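Long-range contacts in alpha-L-arabinosidase (Xanthomonas axonopodis pv. citri, PDB 6D25), which probably removes arabinofuranosyl side groups from arabinoxylans, including those on doubly substituted internal xylose units, as a trimeric GH51 arabinofuranosidase: residues 243-254 against 301-312; 342-350 against 473-483. One frame throughout, in Å; residues are numbered along the deposited sequence.

Overall arrangement
Along the chain, the two contacts follow one another without nesting or crossing: contact 1 closes before contact 2 opens, and their centres lie about 34 Å apart. Contact 1 ties helix 246-256 to the far end of helix 285-312, closing a loop that includes strand 262-269; this is a link between successive outer helices of the (beta/alpha)8 barrel. Contact 2 then reaches across a much longer interval, joining the start of helix 346-361, the last helix before barrel strand 366-371, to the loop after strand 468-473 of the C-terminal beta domain. One contact thus lies within the barrel wall, the other where barrel and beta domain meet.

Contact 1: 243-254 against 301-312; sequences DDDYHWTEVMMR and LITKHSAIMDKY
One face of the His305 imidazole is covered by the Tyr246 ring, whose CE1 sits over its centre, while the carbonyl oxygens of Asp243 and Asp245 lie at its edge. The two rings meet obliquely, with planes 52° apart. At the other end, the Tyr312 ring carries Arg254 on one face, CB making a CH-pi contact 4.0 Å from the centroid, and Glu250 OE2 approaches at its edge. Tyr246 is a knob among Leu301, Lys304, His305 and Ile308: its CB meets Ile308 CD1 at 3.6 Å, and Lys304 CB packs against its CE1. Further along, Met253 CE lies against Met309 CB. These side chains fill the interface of two helices running nearly parallel, axes 9.2 Å apart and crossing at -22°, as neighbouring outer helices do in a (beta/alpha)8 barrel; Thr249 and Met253 also touch Leu263 of strand 262-269. His305 NE2 donates an almost straight bond to Asp243 O (2.8 Å) in both the ring and carbonyl planes, and ND1 gives a weak, bent one to Thr249 OG1. With CG anti to the backbone N (chi1 171°) and a bend at chi2, Glu250 brings its carboxylate to Lys311, whose NZ meets the syn lone pair of OE1 at 3.0 Å. Tyr312 OH lies 2.3 Å from Glu250 OE2, a doubtfully short separation. The NE2 bond, with the Tyr246 ring over one face, would hold the buried imidazole in place, the ND1 contact adding little, while Lys311 probably stabilises the negative charge of Glu250.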
loop_
_atom_site.group_PDB
_atom_site.type_symbol
_atom_site.label_atom_id
_atom_site.label_comp_id
_atom_site.label_asym_id
_atom_site.label_seq_id
_atom_site.Cartn_x
_atom_site.Cartn_y
_atom_site.Cartn_z
ATOM N N ASP A 243 -10.177 -21.554 -8.726
ATOM C CA ASP A 243 -11.254 -22.529 -8.674
ATOM C C ASP A 243 -12.583 -21.822 -8.956
ATOM O O ASP A 243 -12.680 -21.089 -9.926
ATOM C CB ASP A 243 -11.287 -23.303 -7.350
ATOM C CG ASP A 243 -10.010 -24.042 -7.004
ATOM O OD1 ASP A 243 -9.213 -24.288 -7.927
ATOM O OD2 ASP A 243 -9.816 -24.391 -5.792
ATOM N N ASP A 244 -13.589 -22.047 -8.129
ATOM C CA ASP A 244 -14.941 -21.572 -8.372
ATOM C C ASP A 244 -15.214 -20.295 -7.547
ATOM O O ASP A 244 -16.341 -20.096 -7.062
ATOM C CB ASP A 244 -15.969 -22.664 -8.046
ATOM C CG ASP A 244 -15.891 -23.162 -6.611
ATOM O OD1 ASP A 244 -14.908 -22.860 -5.931
ATOM O OD2 ASP A 244 -16.802 -23.867 -6.195
ATOM N N ASP A 245 -14.231 -19.411 -7.411
ATOM C CA ASP A 245 -14.423 -18.154 -6.665
ATOM C C ASP A 245 -15.072 -17.127 -7.602
ATOM O O ASP A 245 -14.407 -16.207 -8.129
ATOM C CB ASP A 245 -13.103 -17.640 -6.070
ATOM C CG ASP A 245 -13.260 -16.472 -5.093
ATOM O OD1 ASP A 245 -14.389 -16.003 -4.895
ATOM O OD2 ASP A 245 -12.199 -16.025 -4.615
ATOM N N TYR A 246 -16.391 -17.266 -7.764
ATOM C CA TYR A 246 -17.135 -16.437 -8.690
ATOM C C TYR A 246 -17.220 -15.002 -8.180
ATOM O O TYR A 246 -17.253 -14.064 -8.980
ATOM C CB TYR A 246 -18.510 -17.059 -8.970
ATOM C CG TYR A 246 -18.373 -18.436 -9.590
ATOM C CD1 TYR A 246 -17.596 -18.618 -10.729
ATOM C CD2 TYR A 246 -18.958 -19.560 -9.027
ATOM C CE1 TYR A 246 -17.425 -19.866 -11.308
ATOM C CE2 TYR A 246 -18.780 -20.830 -9.584
ATOM C CZ TYR A 246 -17.992 -20.989 -10.714
ATOM O OH TYR A 246 -17.790 -22.232 -11.293
ATOM N N HIS A 247 -17.251 -14.831 -6.860
ATOM C CA HIS A 247 -17.289 -13.496 -6.294
ATOM C C HIS A 247 -16.033 -12.711 -6.712
ATOM O O HIS A 247 -16.122 -11.513 -6.987
ATOM C CB HIS A 247 -17.465 -13.560 -4.777
ATOM C CG HIS A 247 -17.479 -12.205 -4.148
ATOM N ND1 HIS A 247 -18.522 -11.312 -4.327
ATOM C CD2 HIS A 247 -16.565 -11.577 -3.364
ATOM C CE1 HIS A 247 -18.265 -10.228 -3.585
ATOM N NE2 HIS A 247 -17.067 -10.356 -3.004
ATOM N N TRP A 248 -14.897 -13.358 -6.765
ATOM C CA TRP A 248 -13.669 -12.703 -7.168
ATOM C C TRP A 248 -13.794 -12.161 -8.604
ATOM O O TRP A 248 -13.513 -10.974 -8.874
ATOM C CB TRP A 248 -12.496 -13.674 -7.057
ATOM C CG TRP A 248 -11.174 -13.001 -7.268
ATOM C CD1 TRP A 248 -10.643 -12.538 -8.439
ATOM C CD2 TRP A 248 -10.276 -12.592 -6.228
ATOM N NE1 TRP A 248 -9.447 -11.919 -8.187
ATOM C CE2 TRP A 248 -9.205 -11.927 -6.847
ATOM C CE3 TRP A 248 -10.284 -12.722 -4.838
ATOM C CZ2 TRP A 248 -8.135 -11.406 -6.115
ATOM C CZ3 TRP A 248 -9.237 -12.197 -4.113
ATOM C CH2 TRP A 248 -8.175 -11.571 -4.754
ATOM N N THR A 249 -14.252 -13.016 -9.524
ATOM C CA THR A 249 -14.423 -12.573 -10.907
ATOM C C THR A 249 -15.417 -11.408 -11.001
ATOM O O THR A 249 -15.173 -10.468 -11.715
ATOM C CB THR A 249 -14.930 -13.739 -11.772
ATOM O OG1 THR A 249 -14.007 -14.804 -11.616
ATOM C CG2 THR A 249 -15.043 -13.375 -13.236
ATOM N N GLU A 250 -16.544 -11.519 -10.315
ATOM C CA GLU A 250 -17.572 -10.505 -10.323
ATOM C C GLU A 250 -16.966 -9.139 -9.923
ATOM O O GLU A 250 -17.201 -8.123 -10.597
ATOM C CB GLU A 250 -18.700 -10.918 -9.380
ATOM C CG GLU A 250 -19.720 -9.845 -9.142
ATOM C CD GLU A 250 -20.738 -9.691 -10.246
ATOM O OE1 GLU A 250 -21.002 -10.671 -10.962
ATOM O OE2 GLU A 250 -21.291 -8.567 -10.357
ATOM N N VAL A 251 -16.239 -9.094 -8.802
ATOM C CA VAL A 251 -15.749 -7.811 -8.320
ATOM C C VAL A 251 -14.616 -7.319 -9.211
ATOM O O VAL A 251 -14.581 -6.129 -9.520
ATOM C CB VAL A 251 -15.334 -7.888 -6.837
ATOM C CG1 VAL A 251 -14.665 -6.605 -6.382
ATOM C CG2 VAL A 251 -16.552 -8.203 -5.983
ATOM N N MET A 252 -13.674 -8.169 -9.587
ATOM C CA MET A 252 -12.563 -7.679 -10.392
ATOM C C MET A 252 -13.113 -7.102 -11.709
ATOM O O MET A 252 -12.627 -6.056 -12.172
ATOM C CB MET A 252 -11.544 -8.761 -10.760
ATOM C CG MET A 252 -10.710 -9.211 -9.635
ATOM S SD MET A 252 -9.588 -7.932 -8.906
ATOM C CE MET A 252 -8.931 -7.185 -10.375
ATOM N N MET A 253 -14.084 -7.779 -12.324
ATOM C CA MET A 253 -14.610 -7.287 -13.600
ATOM C C MET A 253 -15.442 -6.016 -13.373
ATOM O O MET A 253 -15.287 -5.038 -14.117
ATOM C CB MET A 253 -15.447 -8.383 -14.303
ATOM C CG MET A 253 -14.633 -9.533 -14.800
ATOM S SD MET A 253 -13.333 -9.107 -15.968
ATOM C CE MET A 253 -14.346 -8.740 -17.400
ATOM N N ARG A 254 -16.317 -6.028 -12.367
ATOM C CA ARG A 254 -17.155 -4.869 -12.072
ATOM C C ARG A 254 -16.256 -3.638 -11.829
ATOM O O ARG A 254 -16.547 -2.549 -12.288
ATOM C CB ARG A 254 -18.015 -5.077 -10.824
ATOM C CG ARG A 254 -18.933 -3.927 -10.440
ATOM C CD ARG A 254 -19.662 -4.292 -9.126
ATOM N NE ARG A 254 -18.776 -4.161 -7.956
ATOM C CZ ARG A 254 -18.802 -4.926 -6.865
ATOM N NH1 ARG A 254 -19.687 -5.901 -6.726
ATOM N NH2 ARG A 254 -17.957 -4.673 -5.874
ATOM N N LEU A 301 -15.966 -24.399 -14.813
ATOM C CA LEU A 301 -15.339 -23.166 -14.298
ATOM C C LEU A 301 -15.226 -22.127 -15.415
ATOM O O LEU A 301 -15.608 -20.956 -15.212
ATOM C CB LEU A 301 -13.954 -23.480 -13.737
ATOM C CG LEU A 301 -13.912 -24.418 -12.532
ATOM C CD1 LEU A 301 -12.465 -24.665 -12.145
ATOM C CD2 LEU A 301 -14.703 -23.889 -11.338
ATOM N N ILE A 302 -14.703 -22.511 -16.580
ATOM C CA ILE A 302 -14.582 -21.549 -17.672
ATOM C C ILE A 302 -15.958 -20.993 -18.055
ATOM O O ILE A 302 -16.117 -19.779 -18.258
ATOM C CB ILE A 302 -13.856 -22.166 -18.871
ATOM C CG1 ILE A 302 -12.379 -22.379 -18.526
ATOM C CG2 ILE A 302 -14.034 -21.315 -20.111
ATOM C CD1 ILE A 302 -11.600 -23.205 -19.539
ATOM N N THR A 303 -16.953 -21.887 -18.136
ATOM C CA THR A 303 -18.288 -21.488 -18.531
ATOM C C THR A 303 -18.799 -20.407 -17.591
ATOM O O THR A 303 -19.269 -19.352 -18.024
ATOM C CB THR A 303 -19.226 -22.706 -18.619
ATOM O OG1 THR A 303 -18.648 -23.555 -19.621
ATOM C CG2 THR A 303 -20.643 -22.342 -18.976
ATOM N N LYS A 304 -18.737 -20.688 -16.308
ATOM C CA LYS A 304 -19.344 -19.804 -15.304
ATOM C C LYS A 304 -18.528 -18.524 -15.145
ATOM O O LYS A 304 -19.133 -17.446 -15.043
ATOM C CB LYS A 304 -19.545 -20.548 -13.988
ATOM C CG LYS A 304 -20.705 -21.522 -14.061
ATOM C CD LYS A 304 -20.960 -22.321 -12.825
ATOM C CE LYS A 304 -22.155 -23.233 -13.036
ATOM N NZ LYS A 304 -22.302 -24.179 -11.910
ATOM N N HIS A 305 -17.208 -18.612 -15.093
ATOM C CA HIS A 305 -16.394 -17.367 -15.055
ATOM C C HIS A 305 -16.626 -16.528 -16.319
ATOM O O HIS A 305 -16.733 -15.305 -16.220
ATOM C CB HIS A 305 -14.907 -17.677 -14.865
ATOM C CG HIS A 305 -14.542 -18.150 -13.490
ATOM N ND1 HIS A 305 -14.760 -17.373 -12.351
ATOM C CD2 HIS A 305 -13.952 -19.295 -13.075
ATOM C CE1 HIS A 305 -14.338 -18.043 -11.296
ATOM N NE2 HIS A 305 -13.833 -19.217 -11.710
ATOM N N SER A 306 -16.718 -17.168 -17.496
ATOM C CA SER A 306 -16.981 -16.423 -18.765
ATOM C C SER A 306 -18.317 -15.698 -18.679
ATOM O O SER A 306 -18.432 -14.573 -19.131
ATOM C CB SER A 306 -16.956 -17.355 -19.968
ATOM O OG SER A 306 -15.664 -17.915 -20.131
ATOM N N ALA A 307 -19.334 -16.332 -18.126
ATOM C CA ALA A 307 -20.651 -15.701 -18.106
ATOM C C ALA A 307 -20.611 -14.450 -17.223
ATOM O O ALA A 307 -21.273 -13.430 -17.518
ATOM C CB ALA A 307 -21.702 -16.688 -17.642
ATOM N N ILE A 308 -19.853 -14.489 -16.141
ATOM C CA ILE A 308 -19.691 -13.286 -15.326
ATOM C C ILE A 308 -18.938 -12.201 -16.113
ATOM O O ILE A 308 -19.316 -11.010 -16.058
ATOM C CB ILE A 308 -18.985 -13.623 -13.989
ATOM C CG1 ILE A 308 -19.845 -14.564 -13.152
ATOM C CG2 ILE A 308 -18.662 -12.342 -13.233
ATOM C CD1 ILE A 308 -19.127 -15.222 -12.045
ATOM N N MET A 309 -17.874 -12.582 -16.804
ATOM C CA MET A 309 -17.115 -11.627 -17.608
ATOM C C MET A 309 -18.010 -11.017 -18.697
ATOM O O MET A 309 -17.879 -9.829 -18.972
ATOM C CB MET A 309 -15.879 -12.268 -18.244
ATOM C CG MET A 309 -14.884 -12.711 -17.214
ATOM S SD MET A 309 -13.486 -13.610 -17.861
ATOM C CE MET A 309 -12.439 -12.261 -18.452
ATOM N N ASP A 310 -18.961 -11.785 -19.244
ATOM C CA ASP A 310 -19.839 -11.288 -20.289
ATOM C C ASP A 310 -20.718 -10.144 -19.773
ATOM O O ASP A 310 -21.081 -9.278 -20.541
ATOM C CB ASP A 310 -20.748 -12.383 -20.834
ATOM C CG ASP A 310 -20.066 -13.449 -21.690
ATOM O OD1 ASP A 310 -18.894 -13.237 -22.136
ATOM O OD2 ASP A 310 -20.689 -14.537 -21.871
ATOM N N LYS A 311 -21.072 -10.146 -18.482
ATOM C CA LYS A 311 -21.952 -9.109 -17.935
ATOM C C LYS A 311 -21.253 -7.756 -17.992
ATOM O O LYS A 311 -21.921 -6.784 -18.201
ATOM C CB LYS A 311 -22.282 -9.344 -16.457
ATOM C CG LYS A 311 -23.006 -10.630 -16.156
ATOM C CD LYS A 311 -23.108 -10.895 -14.656
ATOM C CE LYS A 311 -23.242 -9.667 -13.774
ATOM N NZ LYS A 311 -23.541 -10.087 -12.382
ATOM N N TYR A 312 -19.947 -7.709 -17.768
ATOM C CA TYR A 312 -19.222 -6.440 -17.694
ATOM C C TYR A 312 -18.464 -6.156 -18.992
ATOM O O TYR A 312 -18.174 -5.004 -19.263
ATOM C CB TYR A 312 -18.261 -6.452 -16.497
ATOM C CG TYR A 312 -19.023 -6.523 -15.194
ATOM C CD1 TYR A 312 -19.731 -5.421 -14.745
ATOM C CD2 TYR A 312 -19.132 -7.714 -14.496
ATOM C CE1 TYR A 312 -20.498 -5.479 -13.596
ATOM C CE2 TYR A 312 -19.886 -7.777 -13.339
ATOM C CZ TYR A 312 -20.552 -6.654 -12.880
ATOM O OH TYR A 312 -21.307 -6.723 -11.741
#

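Contact 2: 342-350 against 473-483; sequences QQNSLRDAL and LTAPAIATYNT
Leu346 N, in the first turn of helix 346-361, donates to Thr480 O (2.9 Å), where the loop 474-483 passes the start of the helix. The Leu346 side chain leans into this loop: CB meets Ile478 O at 3.6 Å, and a chi1 of -179° swings CG clear of the backbone N, sending the two methyls to Thr474 CA and Ala475. One turn on, Ala349 CB packs against Leu473 CD2 at 3.9 Å, and Val397 of helix 393-400 touches both. Ser345 is the N-cap of the helix and forms a capping box with Asp348: Ser345 OG weakly accepts from Arg347 N, while Ser345 N donates to the anti lone pair of Asp348 OD2 (2.8 Å, 173°). The capped helix belongs to the barrel and the loop to the C-terminal beta domain, so the contact lies at the junction of the two. Gln343 crosses the Tyr481 ring at about a right angle, CG over one face and 4.1 Å from the centroid, the amide turned 32° from the ring plane. Its NE2 donates to Asn482 O at 3.0 Å, and its OE1 accepts from Asn344 N on a lone pair, so the amide is gripped at both ends. Water 1 accepts from Asn482 N (2.9 Å) and lies within bonding distance of Gln343 OE1 and Asn344 O, bridging the two backbones.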
loop_
_atom_site.group_PDB
_atom_site.type_symbol
_atom_site.label_atom_id
_atom_site.label_comp_id
_atom_site.label_asym_id
_atom_site.label_seq_id
_atom_site.Cartn_x
_atom_site.Cartn_y
_atom_site.Cartn_z
ATOM N N GLN A 342 7.149 -34.632 -9.170
ATOM C CA GLN A 342 6.214 -35.727 -9.335
ATOM C C GLN A 342 6.486 -36.358 -10.711
ATOM O O GLN A 342 7.012 -35.689 -11.608
ATOM C CB GLN A 342 4.774 -35.231 -9.193
ATOM C CG GLN A 342 4.376 -34.178 -10.222
ATOM C CD GLN A 342 3.047 -33.484 -9.967
ATOM O OE1 GLN A 342 2.717 -33.180 -8.818
ATOM N NE2 GLN A 342 2.300 -33.205 -11.022
ATOM N N GLN A 343 6.099 -37.615 -10.873
ATOM C CA GLN A 343 6.188 -38.254 -12.168
ATOM C C GLN A 343 4.975 -37.836 -13.010
ATOM O O GLN A 343 4.053 -37.079 -12.586
ATOM C CB GLN A 343 6.343 -39.789 -12.044
ATOM C CG GLN A 343 7.769 -40.292 -12.254
ATOM C CD GLN A 343 8.261 -40.119 -13.676
ATOM O OE1 GLN A 343 7.506 -39.681 -14.540
ATOM N NE2 GLN A 343 9.529 -40.445 -13.938
ATOM N N ASN A 344 5.050 -38.244 -14.265
ATOM C CA ASN A 344 4.189 -37.772 -15.338
ATOM C C ASN A 344 3.849 -39.000 -16.185
ATOM O O ASN A 344 4.745 -39.555 -16.842
ATOM C CB ASN A 344 4.945 -36.682 -16.093
ATOM C CG ASN A 344 4.087 -35.778 -16.941
ATOM O OD1 ASN A 344 3.396 -36.260 -17.880
ATOM N ND2 ASN A 344 4.218 -34.485 -16.696
ATOM N N SER A 345 2.595 -39.473 -16.060
ATOM C CA SER A 345 2.198 -40.748 -16.603
ATOM C C SER A 345 1.222 -40.552 -17.763
ATOM O O SER A 345 0.849 -39.435 -18.117
ATOM C CB SER A 345 1.564 -41.605 -15.517
ATOM O OG SER A 345 0.257 -41.131 -15.230
ATOM N N LEU A 346 0.781 -41.674 -18.328
ATOM C CA LEU A 346 -0.279 -41.631 -19.346
ATOM C C LEU A 346 -1.505 -40.845 -18.832
ATOM O O LEU A 346 -2.191 -40.149 -19.627
ATOM C CB LEU A 346 -0.664 -43.049 -19.748
ATOM C CG LEU A 346 -1.735 -43.172 -20.827
ATOM C CD1 LEU A 346 -1.314 -42.497 -22.131
ATOM C CD2 LEU A 346 -2.092 -44.660 -21.039
ATOM N N ARG A 347 -1.788 -40.956 -17.540
ATOM C CA ARG A 347 -2.915 -40.220 -16.943
ATOM C C ARG A 347 -2.742 -38.696 -17.176
ATOM O O ARG A 347 -3.691 -37.972 -17.498
ATOM C CB ARG A 347 -2.994 -40.552 -15.452
ATOM C CG ARG A 347 -4.187 -39.927 -14.728
ATOM C CD ARG A 347 -4.269 -40.329 -13.265
ATOM N NE ARG A 347 -3.061 -39.992 -12.533
ATOM C CZ ARG A 347 -2.828 -40.367 -11.260
ATOM N NH1 ARG A 347 -3.798 -40.910 -10.536
ATOM N NH2 ARG A 347 -1.614 -40.231 -10.752
ATOM N N ASP A 348 -1.520 -38.219 -17.008
ATOM C CA ASP A 348 -1.185 -36.787 -17.196
ATOM C C ASP A 348 -1.342 -36.390 -18.662
ATOM O O ASP A 348 -1.796 -35.271 -18.951
ATOM C CB ASP A 348 0.185 -36.485 -16.619
ATOM C CG ASP A 348 0.197 -36.781 -15.128
ATOM O OD1 ASP A 348 -0.547 -36.063 -14.402
ATOM O OD2 ASP A 348 0.840 -37.778 -14.693
ATOM N N ALA A 349 -0.979 -37.286 -19.585
ATOM C CA ALA A 349 -1.219 -37.009 -21.014
ATOM C C ALA A 349 -2.710 -36.766 -21.248
ATOM O O ALA A 349 -3.071 -35.797 -21.928
ATOM C CB ALA A 349 -0.726 -38.138 -21.849
ATOM N N LEU A 350 -3.570 -37.658 -20.721
ATOM C CA LEU A 350 -5.012 -37.455 -20.932
ATOM C C LEU A 350 -5.492 -36.148 -20.289
ATOM O O LEU A 350 -6.388 -35.483 -20.843
ATOM C CB LEU A 350 -5.805 -38.670 -20.425
ATOM C CG LEU A 350 -6.020 -39.749 -21.489
ATOM C CD1 LEU A 350 -4.767 -40.584 -21.719
ATOM C CD2 LEU A 350 -7.164 -40.648 -21.155
ATOM N N LEU A 473 -1.037 -41.761 -28.870
ATOM C CA LEU A 473 -0.318 -41.798 -27.620
ATOM C C LEU A 473 -1.079 -42.697 -26.638
ATOM O O LEU A 473 -2.224 -42.392 -26.279
ATOM C CB LEU A 473 -0.185 -40.379 -27.082
ATOM C CG LEU A 473 0.732 -40.212 -25.868
ATOM C CD1 LEU A 473 2.187 -40.570 -26.249
ATOM C CD2 LEU A 473 0.689 -38.764 -25.401
ATOM N N THR A 474 -0.432 -43.799 -26.272
ATOM C CA THR A 474 -0.986 -44.776 -25.362
ATOM C C THR A 474 0.197 -45.534 -24.737
ATOM O O THR A 474 1.374 -45.199 -24.968
ATOM C CB THR A 474 -2.026 -45.687 -26.050
ATOM O OG1 THR A 474 -2.740 -46.448 -25.068
ATOM C CG2 THR A 474 -1.424 -46.632 -27.057
ATOM N N ALA A 475 -0.135 -46.526 -23.953
ATOM C CA ALA A 475 0.840 -47.403 -23.325
ATOM C C ALA A 475 0.097 -48.673 -22.914
ATOM O O ALA A 475 -1.133 -48.662 -22.854
ATOM C CB ALA A 475 1.508 -46.731 -22.137
ATOM N N PRO A 476 0.828 -49.742 -22.611
ATOM C CA PRO A 476 0.175 -50.997 -22.230
ATOM C C PRO A 476 -0.608 -50.874 -20.908
ATOM O O PRO A 476 -1.679 -51.464 -20.800
ATOM C CB PRO A 476 1.324 -52.020 -22.129
ATOM C CG PRO A 476 2.506 -51.346 -22.816
ATOM C CD PRO A 476 2.290 -49.863 -22.634
ATOM N N ALA A 477 -0.165 -50.031 -19.991
ATOM C CA ALA A 477 -0.842 -49.902 -18.686
ATOM C C ALA A 477 -1.114 -48.420 -18.389
ATOM O O ALA A 477 -0.337 -47.559 -18.805
ATOM C CB ALA A 477 -0.013 -50.556 -17.596
ATOM N N ILE A 478 -2.186 -48.140 -17.651
ATOM C CA ILE A 478 -2.551 -46.748 -17.348
ATOM C C ILE A 478 -1.446 -46.040 -16.554
ATOM O O ILE A 478 -1.238 -44.840 -16.714
ATOM C CB ILE A 478 -3.913 -46.639 -16.641
ATOM C CG1 ILE A 478 -3.959 -47.389 -15.314
ATOM C CG2 ILE A 478 -5.035 -47.076 -17.574
ATOM C CD1 ILE A 478 -5.278 -47.230 -14.575
ATOM N N ALA A 479 -0.773 -46.756 -15.654
ATOM C CA ALA A 479 0.231 -46.132 -14.792
ATOM C C ALA A 479 1.622 -46.284 -15.414
ATOM O O ALA A 479 2.501 -46.950 -14.801
ATOM C CB ALA A 479 0.193 -46.785 -13.431
ATOM N N THR A 480 1.803 -45.899 -16.655
ATOM C CA THR A 480 3.110 -45.998 -17.289
ATOM C C THR A 480 3.636 -44.569 -17.385
ATOM O O THR A 480 2.871 -43.652 -17.690
ATOM C CB THR A 480 3.025 -46.644 -18.687
ATOM O OG1 THR A 480 2.322 -47.884 -18.604
ATOM C CG2 THR A 480 4.378 -46.868 -19.316
ATOM N N TYR A 481 4.933 -44.399 -17.135
ATOM C CA TYR A 481 5.573 -43.111 -17.242
ATOM C C TYR A 481 6.977 -43.310 -17.834
ATOM O O TYR A 481 7.442 -44.408 -17.954
ATOM C CB TYR A 481 5.616 -42.424 -15.864
ATOM C CG TYR A 481 6.186 -43.260 -14.740
ATOM C CD1 TYR A 481 7.546 -43.310 -14.505
ATOM C CD2 TYR A 481 5.362 -43.957 -13.880
ATOM C CE1 TYR A 481 8.086 -44.046 -13.466
ATOM C CE2 TYR A 481 5.872 -44.733 -12.853
ATOM C CZ TYR A 481 7.236 -44.736 -12.622
ATOM O OH TYR A 481 7.786 -45.452 -11.624
ATOM N N ASN A 482 7.598 -42.219 -18.233
ATOM C CA ASN A 482 8.917 -42.250 -18.843
ATOM C C ASN A 482 9.982 -42.028 -17.762
ATOM O O ASN A 482 9.789 -41.221 -16.835
ATOM C CB ASN A 482 9.005 -41.194 -19.941
ATOM C CG ASN A 482 8.148 -41.529 -21.136
ATOM O OD1 ASN A 482 7.895 -42.716 -21.386
ATOM N ND2 ASN A 482 7.684 -40.499 -21.851
ATOM N N THR A 483 11.093 -42.723 -17.904
ATOM C CA THR A 483 12.275 -42.557 -17.044
ATOM C C THR A 483 13.527 -42.423 -17.926
ATOM O O THR A 483 13.498 -42.711 -19.112
ATOM C CB THR A 483 12.454 -43.762 -16.114
ATOM O OG1 THR A 483 12.649 -44.904 -16.946
ATOM C CG2 THR A 483 11.270 -43.996 -15.201
HETATM O O HOH W 1 7.272 -39.385 -17.526
#